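ABC transporter sugar binding protein (PDB 3UOR) probably binds maltose or a related sugar in the bacterial periplasm and hands it to an ABC transporter for uptake. Local coordinates at residues P190-E195 / V242-V247; R145-R150 / F261-P266; T30-W35 / L83-Q88; S303-F308 / K319-L324. All blocks are in the same frame, centred on the assembly; numbering follows the deposited sequence.

Contact 1: P190-E195 / V242-V247; sequences PLNEFE and VSETQV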
# COMPACT_ATOMS: atom_id res chain seq x y z
N PRO A 190 13.71 1.02 -7.32
CA PRO A 190 14.20 -0.27 -7.84
C PRO A 190 13.28 -0.84 -8.91
O PRO A 190 12.08 -0.91 -8.70
CB PRO A 190 14.21 -1.17 -6.61
CG PRO A 190 14.25 -0.23 -5.44
CD PRO A 190 13.47 0.99 -5.87
N LEU A 191 13.86 -1.25 -10.05
CA LEU A 191 13.10 -1.70 -11.21
C LEU A 191 12.32 -3.00 -11.01
O LEU A 191 11.44 -3.33 -11.80
CB LEU A 191 14.04 -1.84 -12.41
CG LEU A 191 14.48 -0.52 -13.04
CD1 LEU A 191 15.63 -0.71 -14.01
CD2 LEU A 191 13.30 0.15 -13.72
N ASN A 192 12.64 -3.74 -9.95
CA ASN A 192 11.94 -4.98 -9.63
C ASN A 192 10.65 -4.75 -8.83
O ASN A 192 9.91 -5.70 -8.58
CB ASN A 192 12.86 -5.91 -8.82
CG ASN A 192 13.33 -5.27 -7.53
OD1 ASN A 192 14.12 -4.32 -7.55
ND2 ASN A 192 12.82 -5.76 -6.40
N GLU A 193 10.41 -3.52 -8.40
CA GLU A 193 9.21 -3.19 -7.63
C GLU A 193 8.18 -2.55 -8.55
O GLU A 193 8.53 -1.81 -9.45
CB GLU A 193 9.56 -2.27 -6.46
CG GLU A 193 10.62 -2.88 -5.53
CD GLU A 193 11.09 -1.96 -4.41
OE1 GLU A 193 10.72 -0.76 -4.39
OE2 GLU A 193 11.84 -2.45 -3.54
N PHE A 194 6.90 -2.86 -8.32
CA PHE A 194 5.85 -2.28 -9.14
C PHE A 194 5.15 -1.05 -8.52
O PHE A 194 4.40 -0.35 -9.20
CB PHE A 194 4.80 -3.35 -9.44
CG PHE A 194 4.01 -3.80 -8.22
CD1 PHE A 194 2.94 -3.06 -7.76
CD2 PHE A 194 4.36 -4.96 -7.54
CE1 PHE A 194 2.20 -3.47 -6.65
CE2 PHE A 194 3.63 -5.39 -6.43
CZ PHE A 194 2.55 -4.64 -5.98
N GLU A 195 5.38 -0.79 -7.23
CA GLU A 195 4.58 0.20 -6.50
C GLU A 195 4.78 1.63 -7.01
O GLU A 195 3.84 2.44 -7.00
CB GLU A 195 4.81 0.12 -4.98
CG GLU A 195 4.19 -1.11 -4.33
CD GLU A 195 5.09 -2.36 -4.37
OE1 GLU A 195 6.12 -2.34 -5.07
OE2 GLU A 195 4.76 -3.37 -3.71
N VAL A 242 18.60 0.07 -11.68
CA VAL A 242 18.97 -1.06 -10.83
C VAL A 242 17.76 -1.74 -10.22
O VAL A 242 16.70 -1.12 -10.09
CB VAL A 242 19.91 -0.63 -9.69
CG1 VAL A 242 21.26 -0.18 -10.24
CG2 VAL A 242 19.28 0.50 -8.91
N SER A 243 17.94 -3.01 -9.86
CA SER A 243 16.98 -3.76 -9.03
C SER A 243 17.42 -3.66 -7.58
O SER A 243 18.56 -3.26 -7.32
CB SER A 243 16.94 -5.22 -9.45
OG SER A 243 16.37 -5.35 -10.74
N GLU A 244 16.55 -4.02 -6.64
CA GLU A 244 16.85 -3.84 -5.22
C GLU A 244 18.08 -4.63 -4.79
O GLU A 244 18.83 -4.21 -3.91
CB GLU A 244 15.67 -4.20 -4.31
CG GLU A 244 15.98 -4.03 -2.82
CD GLU A 244 14.74 -4.05 -1.93
OE1 GLU A 244 13.66 -4.46 -2.42
OE2 GLU A 244 14.86 -3.64 -0.74
N THR A 245 18.26 -5.78 -5.42
CA THR A 245 19.39 -6.66 -5.14
C THR A 245 20.71 -6.01 -5.53
O THR A 245 21.76 -6.34 -4.98
CB THR A 245 19.22 -8.00 -5.87
OG1 THR A 245 20.45 -8.73 -5.81
CG2 THR A 245 18.85 -7.78 -7.33
N GLN A 246 20.66 -5.08 -6.49
CA GLN A 246 21.85 -4.39 -6.97
C GLN A 246 22.21 -3.20 -6.11
O GLN A 246 23.25 -2.59 -6.29
CB GLN A 246 21.66 -3.90 -8.41
CG GLN A 246 21.26 -4.97 -9.38
CD GLN A 246 21.08 -4.42 -10.76
OE1 GLN A 246 19.96 -4.27 -11.25
NE2 GLN A 246 22.19 -4.08 -11.41
N VAL A 247 21.32 -2.86 -5.18
CA VAL A 247 21.64 -1.83 -4.20
C VAL A 247 22.22 -2.53 -2.98
O VAL A 247 21.69 -3.56 -2.55
CB VAL A 247 20.41 -1.00 -3.81
CG1 VAL A 247 20.81 0.14 -2.88
CG2 VAL A 247 19.75 -0.45 -5.07
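A type I beta turn, Pro190 to Glu193, meets the start of a short 3-10 segment at Glu244, and two hydrogen bonds fasten the two loops together. The first joins backbone to backbone: Leu191 N points at Val242 O over 2.8 Å, almost straight at 175°. The second uses the corner of the turn. Asn192 places CG between its own N and carbonyl carbon (chi1 59°), which lifts OD1 to Glu244 N at 2.6 Å; this N-H arrives from above the amide plane of Asn192, not on a lone pair. The same OD1 rests 3.3 Å from Ser243 CA. Beside it, Pro190 CB packs on Glu244 N at 3.7 Å, and Leu191 also touches Tyr230 and Tyr234 of helix 221-235. The extended Glu193 and Glu244 chains converge, with OE2 of Glu193 2.9 Å from OE1 of Glu244 and their carboxylates turned 77° apart. Two full negative charges would repel here, so one group may be protonated; Glu193 OE1 is hydrogen-bonded by Gln196. Loop-to-loop packing of this kind, a turn leaving strand 187-188 and held through its second and third residues, belongs to the connections that surround the sheet of an alpha/beta lobe.

Contact 2: R145-R150 / F261-P266; sequences RLLFYR and FYLSGP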
# COMPACT_ATOMS: atom_id res chain seq x y z
N ARG A 145 3.11 4.65 -0.47
CA ARG A 145 4.51 4.94 -0.81
C ARG A 145 4.68 6.41 -1.16
O ARG A 145 3.89 6.97 -1.90
CB ARG A 145 4.94 4.08 -2.01
CG ARG A 145 4.67 2.58 -1.81
CD ARG A 145 5.33 2.09 -0.53
NE ARG A 145 4.94 0.72 -0.20
CZ ARG A 145 5.44 -0.37 -0.79
NH1 ARG A 145 6.35 -0.25 -1.75
NH2 ARG A 145 5.01 -1.58 -0.41
N LEU A 146 5.72 7.04 -0.62
CA LEU A 146 5.93 8.46 -0.88
C LEU A 146 7.43 8.72 -0.78
O LEU A 146 8.21 7.77 -0.67
CB LEU A 146 5.09 9.32 0.11
CG LEU A 146 5.19 9.03 1.61
CD1 LEU A 146 6.63 9.09 2.09
CD2 LEU A 146 4.28 9.99 2.47
N LEU A 147 7.85 9.99 -0.81
CA LEU A 147 9.29 10.28 -0.87
C LEU A 147 9.97 10.49 0.47
O LEU A 147 9.62 11.40 1.20
CB LEU A 147 9.54 11.53 -1.73
CG LEU A 147 8.94 11.54 -3.13
CD1 LEU A 147 9.03 12.93 -3.72
CD2 LEU A 147 9.65 10.53 -4.04
N PHE A 148 10.95 9.65 0.78
CA PHE A 148 11.92 9.96 1.82
C PHE A 148 12.98 10.80 1.14
O PHE A 148 13.36 10.50 0.01
CB PHE A 148 12.56 8.66 2.35
CG PHE A 148 11.64 7.84 3.20
CD1 PHE A 148 11.78 7.82 4.58
CD2 PHE A 148 10.61 7.13 2.63
CE1 PHE A 148 10.92 7.08 5.38
CE2 PHE A 148 9.73 6.39 3.43
CZ PHE A 148 9.89 6.36 4.80
N TYR A 149 13.46 11.85 1.80
CA TYR A 149 14.40 12.76 1.17
C TYR A 149 15.46 13.30 2.10
O TYR A 149 15.22 13.45 3.30
CB TYR A 149 13.68 13.93 0.49
CG TYR A 149 13.04 14.91 1.44
CD1 TYR A 149 11.82 14.61 2.06
CD2 TYR A 149 13.63 16.13 1.71
CE1 TYR A 149 11.21 15.52 2.94
CE2 TYR A 149 13.04 17.05 2.58
CZ TYR A 149 11.83 16.74 3.19
OH TYR A 149 11.25 17.66 4.02
N ARG A 150 16.64 13.58 1.53
CA ARG A 150 17.72 14.25 2.24
C ARG A 150 17.52 15.76 2.15
O ARG A 150 17.64 16.35 1.07
CB ARG A 150 19.07 13.87 1.64
CG ARG A 150 19.46 12.40 1.86
CD ARG A 150 20.25 12.23 3.15
NE ARG A 150 21.39 13.17 3.22
CZ ARG A 150 22.61 12.89 2.77
NH1 ARG A 150 22.87 11.72 2.21
NH2 ARG A 150 23.58 13.79 2.88
N PHE A 261 16.46 11.13 -3.06
CA PHE A 261 15.10 10.64 -2.77
C PHE A 261 15.02 9.12 -2.83
O PHE A 261 15.70 8.47 -3.63
CB PHE A 261 14.05 11.18 -3.76
CG PHE A 261 14.00 12.68 -3.88
CD1 PHE A 261 14.45 13.50 -2.86
CD2 PHE A 261 13.47 13.26 -5.03
CE1 PHE A 261 14.37 14.88 -2.98
CE2 PHE A 261 13.39 14.64 -5.15
CZ PHE A 261 13.84 15.45 -4.13
N TYR A 262 14.12 8.58 -2.03
CA TYR A 262 13.81 7.17 -2.04
C TYR A 262 12.28 7.07 -1.93
O TYR A 262 11.69 7.54 -0.96
CB TYR A 262 14.52 6.47 -0.88
CG TYR A 262 14.25 4.99 -0.73
CD1 TYR A 262 14.27 4.14 -1.83
CD2 TYR A 262 14.03 4.44 0.52
CE1 TYR A 262 14.04 2.78 -1.68
CE2 TYR A 262 13.80 3.06 0.68
CZ TYR A 262 13.80 2.25 -0.42
OH TYR A 262 13.57 0.91 -0.26
N LEU A 263 11.66 6.48 -2.94
CA LEU A 263 10.21 6.34 -2.96
C LEU A 263 9.78 5.05 -2.29
O LEU A 263 9.89 3.98 -2.87
CB LEU A 263 9.72 6.38 -4.41
CG LEU A 263 8.30 6.88 -4.65
CD1 LEU A 263 8.05 7.02 -6.13
CD2 LEU A 263 7.29 5.93 -4.00
N SER A 264 9.25 5.13 -1.06
CA SER A 264 8.96 3.90 -0.31
C SER A 264 7.96 4.11 0.84
O SER A 264 7.36 5.17 0.98
CB SER A 264 10.28 3.32 0.24
OG SER A 264 10.15 1.94 0.55
N GLY A 265 7.79 3.08 1.66
CA GLY A 265 6.69 3.03 2.61
C GLY A 265 7.02 3.29 4.08
O GLY A 265 8.16 3.58 4.42
N PRO A 266 5.99 3.18 4.95
CA PRO A 266 6.07 3.60 6.36
C PRO A 266 7.09 2.83 7.19
O PRO A 266 7.65 3.41 8.11
CB PRO A 266 4.64 3.36 6.90
CG PRO A 266 3.94 2.53 5.86
CD PRO A 266 4.62 2.86 4.54
O HOH W 1 7.86 1.96 -3.13
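Phe148 and Tyr262 form one of the two hydrogen-bonded pairs of two antiparallel strands, 146-150 and 261-264, whose axes approach to 4.5 Å. Phe148 N reaches Tyr262 O at 2.8 Å, and Tyr262 N returns to Phe148 O at 2.9 Å. Leu146 and Ser264 make the other pair, with Ser264 N 2.9 Å from Leu146 O and lying in the carbonyl plane. Packing is tight on the side of Phe148, whose ring lies edge-on to the neighbouring strand: its rim passes the carbonyl oxygens of Tyr262 and Ser264, and CZ stands 3.3 Å from Gly265 O. Helix 267-275 closes over this face, its Phe272 meeting the Phe148 ring. On the other face the Leu147 and Leu263 side chains cross at a slant, CD2 of Leu147 lying 3.9 Å from CG of Leu263, while Tyr149 presses its CB on Phe261 CD1 at 3.5 Å; its CG stands between N and the carbonyl carbon (chi1 69°), and the ring runs on away from the strand 261-264.

The looser end is at Arg145, partly exposed where the strand pairing gives out. Its chain bends at chi2 and lays CD 3.4 Å from Gly265 N. The guanidinium gains no direct bond to the 261-266 segment: a water at its edge accepts from NH1 and donates to Leu263 O, and NE forms a salt bridge with Asp143. This antiparallel strand pair, with helix 267-275 packed on its Phe148 and Tyr262 face, belongs to the mixed sheet of an alpha/beta fold, as in periplasmic binding proteins.

Contact 3: T30-W35 / L83-Q88; sequences TTVRFW and LPDVCQ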
# COMPACT_ATOMS: atom_id res chain seq x y z
N THR A 30 -14.87 -17.90 26.10
CA THR A 30 -15.06 -18.00 24.64
C THR A 30 -13.76 -17.78 23.89
O THR A 30 -13.14 -16.71 23.99
CB THR A 30 -16.07 -16.97 24.08
OG1 THR A 30 -17.33 -17.06 24.76
CG2 THR A 30 -16.30 -17.21 22.60
N THR A 31 -13.33 -18.77 23.11
CA THR A 31 -12.09 -18.62 22.38
C THR A 31 -12.30 -18.23 20.92
O THR A 31 -13.03 -18.89 20.18
CB THR A 31 -11.20 -19.87 22.46
OG1 THR A 31 -10.63 -19.95 23.77
CG2 THR A 31 -10.08 -19.78 21.44
N VAL A 32 -11.65 -17.15 20.53
CA VAL A 32 -11.64 -16.66 19.16
C VAL A 32 -10.27 -16.92 18.53
O VAL A 32 -9.23 -16.65 19.14
CB VAL A 32 -11.98 -15.16 19.14
CG1 VAL A 32 -11.49 -14.51 17.88
CG2 VAL A 32 -13.48 -14.97 19.30
N ARG A 33 -10.26 -17.48 17.32
CA ARG A 33 -9.01 -17.69 16.61
C ARG A 33 -8.74 -16.60 15.59
O ARG A 33 -9.51 -16.39 14.64
CB ARG A 33 -8.96 -19.08 15.97
CG ARG A 33 -8.86 -20.20 17.00
CD ARG A 33 -8.72 -21.54 16.31
NE ARG A 33 -9.75 -21.72 15.28
CZ ARG A 33 -9.49 -21.98 14.00
NH1 ARG A 33 -8.23 -22.11 13.57
NH2 ARG A 33 -10.50 -22.11 13.14
N PHE A 34 -7.63 -15.91 15.80
CA PHE A 34 -7.23 -14.74 15.03
C PHE A 34 -5.90 -15.03 14.32
O PHE A 34 -4.88 -15.21 14.98
CB PHE A 34 -7.08 -13.56 16.00
CG PHE A 34 -6.60 -12.29 15.37
CD1 PHE A 34 -6.68 -12.09 14.00
CD2 PHE A 34 -6.09 -11.28 16.16
CE1 PHE A 34 -6.24 -10.90 13.42
CE2 PHE A 34 -5.65 -10.10 15.59
CZ PHE A 34 -5.72 -9.91 14.22
N TRP A 35 -5.93 -15.10 13.00
CA TRP A 35 -4.71 -15.30 12.22
C TRP A 35 -4.17 -13.97 11.71
O TRP A 35 -4.92 -13.17 11.15
CB TRP A 35 -4.97 -16.20 11.02
CG TRP A 35 -5.27 -17.60 11.35
CD1 TRP A 35 -5.43 -18.15 12.59
CD2 TRP A 35 -5.46 -18.66 10.41
NE1 TRP A 35 -5.71 -19.50 12.48
CE2 TRP A 35 -5.73 -19.83 11.15
CE3 TRP A 35 -5.43 -18.74 9.01
CZ2 TRP A 35 -5.97 -21.06 10.53
CZ3 TRP A 35 -5.66 -19.95 8.40
CH2 TRP A 35 -5.93 -21.10 9.16
N LEU A 83 -11.19 -22.48 8.94
CA LEU A 83 -10.86 -21.06 8.94
C LEU A 83 -10.95 -20.47 10.35
O LEU A 83 -11.78 -20.88 11.15
CB LEU A 83 -11.80 -20.28 8.02
CG LEU A 83 -11.78 -20.62 6.54
CD1 LEU A 83 -12.80 -19.76 5.80
CD2 LEU A 83 -10.38 -20.42 5.97
N PRO A 84 -10.09 -19.48 10.65
CA PRO A 84 -10.17 -18.83 11.95
C PRO A 84 -11.41 -17.94 12.00
O PRO A 84 -12.09 -17.81 10.99
CB PRO A 84 -8.91 -17.98 11.98
CG PRO A 84 -8.66 -17.66 10.54
CD PRO A 84 -9.09 -18.87 9.77
N ASP A 85 -11.69 -17.34 13.15
CA ASP A 85 -12.81 -16.42 13.27
C ASP A 85 -12.46 -15.07 12.71
O ASP A 85 -13.18 -14.51 11.88
CB ASP A 85 -13.20 -16.26 14.74
CG ASP A 85 -13.44 -17.60 15.42
OD1 ASP A 85 -12.63 -17.99 16.29
OD2 ASP A 85 -14.42 -18.26 15.05
N VAL A 86 -11.33 -14.53 13.16
CA VAL A 86 -10.87 -13.25 12.68
C VAL A 86 -9.55 -13.43 11.93
O VAL A 86 -8.73 -14.28 12.27
CB VAL A 86 -10.73 -12.25 13.84
CG1 VAL A 86 -10.19 -10.91 13.33
CG2 VAL A 86 -12.07 -12.08 14.52
N CYS A 87 -9.37 -12.64 10.88
CA CYS A 87 -8.18 -12.80 10.05
C CYS A 87 -7.72 -11.48 9.45
O CYS A 87 -8.53 -10.68 8.97
CB CYS A 87 -8.46 -13.81 8.94
SG CYS A 87 -7.00 -14.30 8.00
N GLN A 88 -6.41 -11.27 9.49
CA GLN A 88 -5.78 -10.17 8.78
C GLN A 88 -5.69 -10.56 7.30
O GLN A 88 -5.17 -11.63 6.96
CB GLN A 88 -4.37 -9.95 9.32
CG GLN A 88 -3.55 -8.98 8.50
CD GLN A 88 -2.09 -8.95 8.89
OE1 GLN A 88 -1.66 -9.65 9.81
NE2 GLN A 88 -1.31 -8.14 8.18
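Trp35 lays its indole across Pro84 where two parallel strands, 30-35 and 86-88, run side by side. From the backbone outward, Trp35 CB stands 4.1 Å from Cys87 SG and close to Pro84 CG. Its CG lies anti to the carbonyl carbon (chi1 -69°), which brings the ring over the proline. The five-membered ring receives Pro84 CG at 3.5 Å from its centroid, 17° off the normal, a CH-pi contact; CD1 and NE1 rest on Pro84 CB, and the outer six-membered carbons CZ2, CZ3 and CH2 follow Pro84 CD. Lys73 adds a cation-pi contact to the indole. The Arg33 guanidinium lies with one face over Pro84 CA, so both flat groups bear on the proline.

At this end Asp85 supplies a side-chain acceptor: OD1 takes Arg33 N at 2.6 Å through the anti lone pair, while OD2 is held by Ser311. Regular bonding follows: Arg33 O takes Val86 N at 3.0 Å and, weakly, Asp85 N; Trp35 N meets Val86 O, and Gln88 N meets Trp35 O at 2.9 Å. A carboxylate oxygen thus replaces a peptide carbonyl as acceptor for Arg33 N before the regular pairing starts, and CH-pi and apolar contacts hold the proline.

Contact 4: S303-F308 / K319-L324; sequences SSLVIF and KLIEYL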
# COMPACT_ATOMS: atom_id res chain seq x y z
N SER A 303 -3.56 -3.78 5.12
CA SER A 303 -4.37 -4.95 5.47
C SER A 303 -5.71 -4.54 6.05
O SER A 303 -5.85 -3.43 6.57
CB SER A 303 -3.64 -5.82 6.49
OG SER A 303 -2.49 -6.41 5.92
N SER A 304 -6.67 -5.45 5.95
CA SER A 304 -8.00 -5.29 6.54
C SER A 304 -8.19 -6.41 7.53
O SER A 304 -7.43 -7.36 7.52
CB SER A 304 -9.08 -5.44 5.47
OG SER A 304 -8.95 -4.45 4.47
N LEU A 305 -9.19 -6.28 8.39
CA LEU A 305 -9.60 -7.37 9.25
C LEU A 305 -10.94 -7.86 8.75
O LEU A 305 -11.81 -7.06 8.43
CB LEU A 305 -9.74 -6.89 10.70
CG LEU A 305 -8.38 -6.61 11.35
CD1 LEU A 305 -8.53 -5.61 12.47
CD2 LEU A 305 -7.72 -7.90 11.85
N VAL A 306 -11.11 -9.18 8.69
CA VAL A 306 -12.37 -9.79 8.26
C VAL A 306 -12.83 -10.84 9.26
O VAL A 306 -12.04 -11.36 10.05
CB VAL A 306 -12.22 -10.52 6.91
CG1 VAL A 306 -11.72 -9.57 5.85
CG2 VAL A 306 -11.26 -11.68 7.05
N ILE A 307 -14.12 -11.14 9.22
CA ILE A 307 -14.68 -12.24 9.97
C ILE A 307 -15.09 -13.28 8.93
O ILE A 307 -15.82 -12.97 7.98
CB ILE A 307 -15.92 -11.78 10.78
CG1 ILE A 307 -15.54 -10.66 11.76
CG2 ILE A 307 -16.55 -12.95 11.53
CD1 ILE A 307 -16.71 -10.19 12.63
N PHE A 308 -14.59 -14.50 9.06
CA PHE A 308 -15.02 -15.55 8.14
C PHE A 308 -16.44 -15.99 8.50
O PHE A 308 -16.78 -16.11 9.68
CB PHE A 308 -14.06 -16.73 8.15
CG PHE A 308 -12.75 -16.43 7.50
CD1 PHE A 308 -11.59 -16.37 8.24
CD2 PHE A 308 -12.69 -16.16 6.15
CE1 PHE A 308 -10.37 -16.08 7.65
CE2 PHE A 308 -11.48 -15.87 5.53
CZ PHE A 308 -10.32 -15.83 6.29
N LYS A 319 -16.14 -7.68 18.32
CA LYS A 319 -15.61 -6.85 19.41
C LYS A 319 -14.10 -6.71 19.31
O LYS A 319 -13.54 -5.65 19.57
CB LYS A 319 -15.99 -7.42 20.78
CG LYS A 319 -17.47 -7.28 21.14
CD LYS A 319 -17.75 -7.94 22.49
CE LYS A 319 -19.21 -7.81 22.93
NZ LYS A 319 -19.47 -6.51 23.61
N LEU A 320 -13.43 -7.80 18.94
CA LEU A 320 -11.98 -7.74 18.77
C LEU A 320 -11.61 -6.75 17.66
O LEU A 320 -10.64 -5.99 17.79
CB LEU A 320 -11.42 -9.13 18.47
CG LEU A 320 -9.99 -9.13 17.96
CD1 LEU A 320 -9.06 -8.51 18.97
CD2 LEU A 320 -9.56 -10.54 17.61
N ILE A 321 -12.38 -6.74 16.58
CA ILE A 321 -12.04 -5.89 15.44
C ILE A 321 -12.28 -4.44 15.79
O ILE A 321 -11.51 -3.54 15.42
CB ILE A 321 -12.84 -6.26 14.19
CG1 ILE A 321 -12.34 -7.58 13.59
CG2 ILE A 321 -12.69 -5.18 13.14
CD1 ILE A 321 -13.06 -7.97 12.34
N GLU A 322 -13.35 -4.22 16.54
CA GLU A 322 -13.73 -2.91 17.00
C GLU A 322 -12.65 -2.36 17.91
O GLU A 322 -12.27 -1.20 17.79
CB GLU A 322 -15.05 -2.99 17.75
CG GLU A 322 -15.70 -1.65 17.95
CD GLU A 322 -17.02 -1.76 18.69
OE1 GLU A 322 -17.00 -2.08 19.89
OE2 GLU A 322 -18.07 -1.53 18.07
N TYR A 323 -12.15 -3.20 18.81
CA TYR A 323 -11.06 -2.82 19.71
C TYR A 323 -9.85 -2.35 18.90
O TYR A 323 -9.26 -1.31 19.19
CB TYR A 323 -10.67 -3.99 20.62
CG TYR A 323 -9.43 -3.76 21.46
CD1 TYR A 323 -9.50 -3.10 22.68
CD2 TYR A 323 -8.19 -4.20 21.03
CE1 TYR A 323 -8.36 -2.89 23.45
CE2 TYR A 323 -7.04 -3.99 21.78
CZ TYR A 323 -7.13 -3.34 22.98
OH TYR A 323 -5.97 -3.14 23.71
N LEU A 324 -9.49 -3.12 17.88
CA LEU A 324 -8.34 -2.79 17.04
C LEU A 324 -8.65 -1.59 16.17
O LEU A 324 -7.75 -1.04 15.53
CB LEU A 324 -7.93 -3.98 16.18
CG LEU A 324 -7.34 -5.14 16.98
CD1 LEU A 324 -7.03 -6.31 16.06
CD2 LEU A 324 -6.08 -4.67 17.71
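Strand 303-307 and helix 319-324 run nearly antiparallel, their directions 160° apart and their axes 9.4 Å at closest approach, with Leu305 and Ile321 facing each other at a CA-CA distance of 6.8 Å. No hydrogen bond joins them, and the gap is bridged by aliphatic side chains. Ile321 spans the gap. Its CG1 stands anti to the carbonyl carbon and the chain then runs on extended (chi2 -178°), which carries CD1 onto the strand, 3.9 Å from Leu305 CB and 3.7 Å from Ile307 CG1. The methyl therefore bridges Leu305 and Ile307, which flank Val306, and passes the Val306 carbonyl carbon. One helical turn later Leu324 meets Leu305: the two side chains cross at about a right angle and their CD1 methyls touch at 4.0 Å. Phe34 of strand 30-36, one strand further on in the sheet, packs on both leucines, and Ile321 also touches Val86. Tyr323 of the same helix hydrogen-bonds Asp50 and meets the ring of Phe51. With aliphatic groups at the interface and the strand's backbone bonded to Cys87, Leu89 and Val138, cohesion between helix and sheet comes from shape and the exclusion of water, with no directional bond to fix the register.

Overall arrangement
Along the chain contact 3 comes first, then contact 2 with contact 1 lying inside its span, and contact 4 last. Contacts 3 and 4 are neighbours, centres 9 Å apart: strands 86-90 and 303-307 lie side by side in one sheet, where Gln88 NE2 probably bonds to Ser303 OG, and helix 314-324 packs over both contacts. Contacts 1 and 2 form a second group, centres 14 Å apart, in touch through Glu195 and Arg145. The centres of contacts 2 and 3 are about 35 Å apart, on opposite sides of the chain's centre, yet the long strand 134-150 pairs with strands 303-307 and 259-264, linking both groups. This matches the two-lobed plan of periplasmic binding proteins, whose lobes typically enclose the sugar between them.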